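Local coordinates for protein computational Design of Enzyme (Synthetic construct, PDB 3TP4) that is a computationally engineered protein, probably built on a glycosyl hydrolase family 26 TIM-barrel scaffold to carry an activated serine in a designed catalytic triad, at residues I168-W173 with S211-A216. Residues are numbered along the deposited sequence; the frame is centred on the assembly and turned at random.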
loop_
_atom_site.group_PDB
_atom_site.type_symbol
_atom_site.label_atom_id
_atom_site.label_comp_id
_atom_site.label_asym_id
_atom_site.label_seq_id
_atom_site.Cartn_x
_atom_site.Cartn_y
_atom_site.Cartn_z
ATOM N N ILE A 168 -10.449 2.796 -4.167
ATOM C CA ILE A 168 -9.259 3.415 -3.609
ATOM C C ILE A 168 -8.139 2.379 -3.537
ATOM O O ILE A 168 -8.348 1.258 -3.066
ATOM C CB ILE A 168 -9.531 3.963 -2.184
ATOM C CG1 ILE A 168 -10.457 5.179 -2.247
ATOM C CG2 ILE A 168 -8.234 4.368 -1.497
ATOM C CD1 ILE A 168 -10.942 5.624 -0.884
ATOM N N VAL A 169 -6.965 2.739 -4.034
ATOM C CA VAL A 169 -5.796 1.882 -3.883
ATOM C C VAL A 169 -5.174 2.225 -2.542
ATOM O O VAL A 169 -4.567 3.293 -2.380
ATOM C CB VAL A 169 -4.781 2.120 -5.014
ATOM C CG1 VAL A 169 -3.578 1.196 -4.851
ATOM C CG2 VAL A 169 -5.453 1.911 -6.363
ATOM N N PHE A 170 -5.383 1.347 -1.569
ATOM C CA PHE A 170 -4.968 1.598 -0.193
ATOM C C PHE A 170 -3.650 0.902 0.080
ATOM O O PHE A 170 -3.532 -0.299 -0.141
ATOM C CB PHE A 170 -6.024 1.067 0.790
ATOM C CG PHE A 170 -5.635 1.217 2.221
ATOM C CD1 PHE A 170 -5.335 2.471 2.743
ATOM C CD2 PHE A 170 -5.569 0.110 3.056
ATOM C CE1 PHE A 170 -4.979 2.618 4.068
ATOM C CE2 PHE A 170 -5.214 0.251 4.385
ATOM C CZ PHE A 170 -4.919 1.500 4.892
ATOM N N ARG A 171 -2.666 1.660 0.553
ATOM C CA ARG A 171 -1.333 1.138 0.801
ATOM C C ARG A 171 -1.000 1.231 2.282
ATOM O O ARG A 171 -0.505 2.262 2.753
ATOM C CB ARG A 171 -0.292 1.925 0.005
ATOM C CG ARG A 171 1.123 1.424 0.228
ATOM C CD ARG A 171 2.142 2.237 -0.561
ATOM N NE ARG A 171 3.473 1.648 -0.439
ATOM C CZ ARG A 171 4.571 2.150 -0.993
ATOM N NH1 ARG A 171 4.507 3.261 -1.730
ATOM N NH2 ARG A 171 5.730 1.534 -0.806
ATOM N N PRO A 172 -1.257 0.147 3.025
ATOM C CA PRO A 172 -1.087 0.204 4.486
ATOM C C PRO A 172 0.344 -0.051 4.981
ATOM O O PRO A 172 0.915 -1.113 4.729
ATOM C CB PRO A 172 -2.034 -0.892 4.987
ATOM C CG PRO A 172 -2.098 -1.876 3.873
ATOM C CD PRO A 172 -1.905 -1.102 2.578
ATOM N N TRP A 173 0.900 0.935 5.685
ATOM C CA TRP A 173 2.165 0.812 6.424
ATOM C C TRP A 173 3.410 0.763 5.547
ATOM O O TRP A 173 3.996 -0.308 5.331
ATOM C CB TRP A 173 2.118 -0.382 7.389
ATOM C CG TRP A 173 0.807 -0.478 8.115
ATOM C CD1 TRP A 173 -0.017 -1.565 8.178
ATOM C CD2 TRP A 173 0.155 0.564 8.855
ATOM N NE1 TRP A 173 -1.141 -1.263 8.912
ATOM C CE2 TRP A 173 -1.055 0.032 9.349
ATOM C CE3 TRP A 173 0.485 1.887 9.165
ATOM C CZ2 TRP A 173 -1.940 0.780 10.130
ATOM C CZ3 TRP A 173 -0.404 2.639 9.926
ATOM C CH2 TRP A 173 -1.598 2.080 10.406
ATOM N N SER A 211 -15.391 -2.486 1.037
ATOM C CA SER A 211 -15.549 -3.162 -0.240
ATOM C C SER A 211 -15.007 -2.361 -1.422
ATOM O O SER A 211 -15.129 -2.791 -2.567
ATOM C CB SER A 211 -17.026 -3.510 -0.482
ATOM O OG SER A 211 -17.800 -2.330 -0.609
ATOM N N ASN A 212 -14.413 -1.202 -1.153
ATOM C CA ASN A 212 -13.899 -0.356 -2.239
ATOM C C ASN A 212 -12.386 -0.123 -2.167
ATOM O O ASN A 212 -11.885 0.886 -2.664
ATOM C CB ASN A 212 -14.671 0.983 -2.335
ATOM C CG ASN A 212 -14.608 1.795 -1.047
ATOM O OD1 ASN A 212 -14.687 1.242 0.047
ATOM N ND2 ASN A 212 -14.455 3.112 -1.173
ATOM N N PHE A 213 -11.667 -1.067 -1.554
ATOM C CA PHE A 213 -10.207 -1.025 -1.513
ATOM C C PHE A 213 -9.539 -2.059 -2.434
ATOM O O PHE A 213 -9.965 -3.225 -2.529
ATOM C CB PHE A 213 -9.674 -1.261 -0.094
ATOM C CG PHE A 213 -9.682 -0.046 0.791
ATOM C CD1 PHE A 213 -10.198 1.152 0.352
ATOM C CD2 PHE A 213 -9.153 -0.113 2.071
ATOM C CE1 PHE A 213 -10.197 2.260 1.173
ATOM C CE2 PHE A 213 -9.152 0.987 2.895
ATOM C CZ PHE A 213 -9.675 2.181 2.445
ATOM N N LEU A 214 -8.480 -1.610 -3.097
ATOM C CA LEU A 214 -7.460 -2.485 -3.659
ATOM C C LEU A 214 -6.250 -2.301 -2.745
ATOM O O LEU A 214 -6.023 -1.210 -2.232
ATOM C CB LEU A 214 -7.115 -2.073 -5.092
ATOM C CG LEU A 214 -8.267 -2.182 -6.094
ATOM C CD1 LEU A 214 -7.855 -1.718 -7.499
ATOM C CD2 LEU A 214 -8.818 -3.627 -6.136
ATOM N N TYR A 215 -5.491 -3.365 -2.519
ATOM C CA TYR A 215 -4.440 -3.328 -1.509
ATOM C C TYR A 215 -3.056 -3.283 -2.127
ATOM O O TYR A 215 -2.674 -4.174 -2.874
ATOM C CB TYR A 215 -4.588 -4.505 -0.535
ATOM C CG TYR A 215 -5.806 -4.347 0.345
ATOM C CD1 TYR A 215 -7.037 -4.890 -0.028
ATOM C CD2 TYR A 215 -5.736 -3.621 1.523
ATOM C CE1 TYR A 215 -8.157 -4.736 0.765
ATOM C CE2 TYR A 215 -6.853 -3.454 2.324
ATOM C CZ TYR A 215 -8.054 -4.016 1.940
ATOM O OH TYR A 215 -9.155 -3.842 2.739
ATOM N N ALA A 216 -2.315 -2.225 -1.819
ATOM C CA ALA A 216 -0.978 -2.050 -2.370
ATOM C C ALA A 216 0.093 -2.306 -1.314
ATOM O O ALA A 216 -0.104 -2.037 -0.127
ATOM C CB ALA A 216 -0.820 -0.643 -2.970
HETATM O O HOH W 1 1.596 -1.418 1.990
#
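Phe-170 and Phe-213 meet on the helix-covered face of two parallel strands, their planes 24° apart but slid so the rings barely overlap. CE2 of Phe-213 still sits over the Phe-170 face, 3.6 Å from CG of Phe-170, and CB of Phe-170 lies over the Phe-213 ring in a CH-pi contact, 3.8 Å from its centroid, while CE1 of that ring reaches CB of Ile-168 (3.8 Å). Phe-213 reaches both because its CG stands beside the backbone N (chi1 -82°), swinging the ring toward 168-172, with Ile-168 alongside. A leucine in place of Phe-213 has no ring to receive the CH-pi contact and would probably open a gap beside Ile-168 and Phe-170. CE2 of Tyr-215 meets the Phe-170 ring edge at CD2 (3.9 Å). On the reverse face, Val-169 CG1 touches Ala-216 CB. Four backbone hydrogen bonds, such as Ala-216 N to Phe-170 O (2.8 Å), join the strands. Beyond them, one water donates to Pro-172 O and Ala-216 O, and extended Arg-171 salt-bridges Asp-246. In this TIM-barrel beta-alpha-beta crossover, the chain runs through helices 184-188 and 190-207, the latter packing on Phe-170 and Tyr-215; helix 141-157 covers both phenylalanines, and strands 107-113 and 242-249 flank the pair.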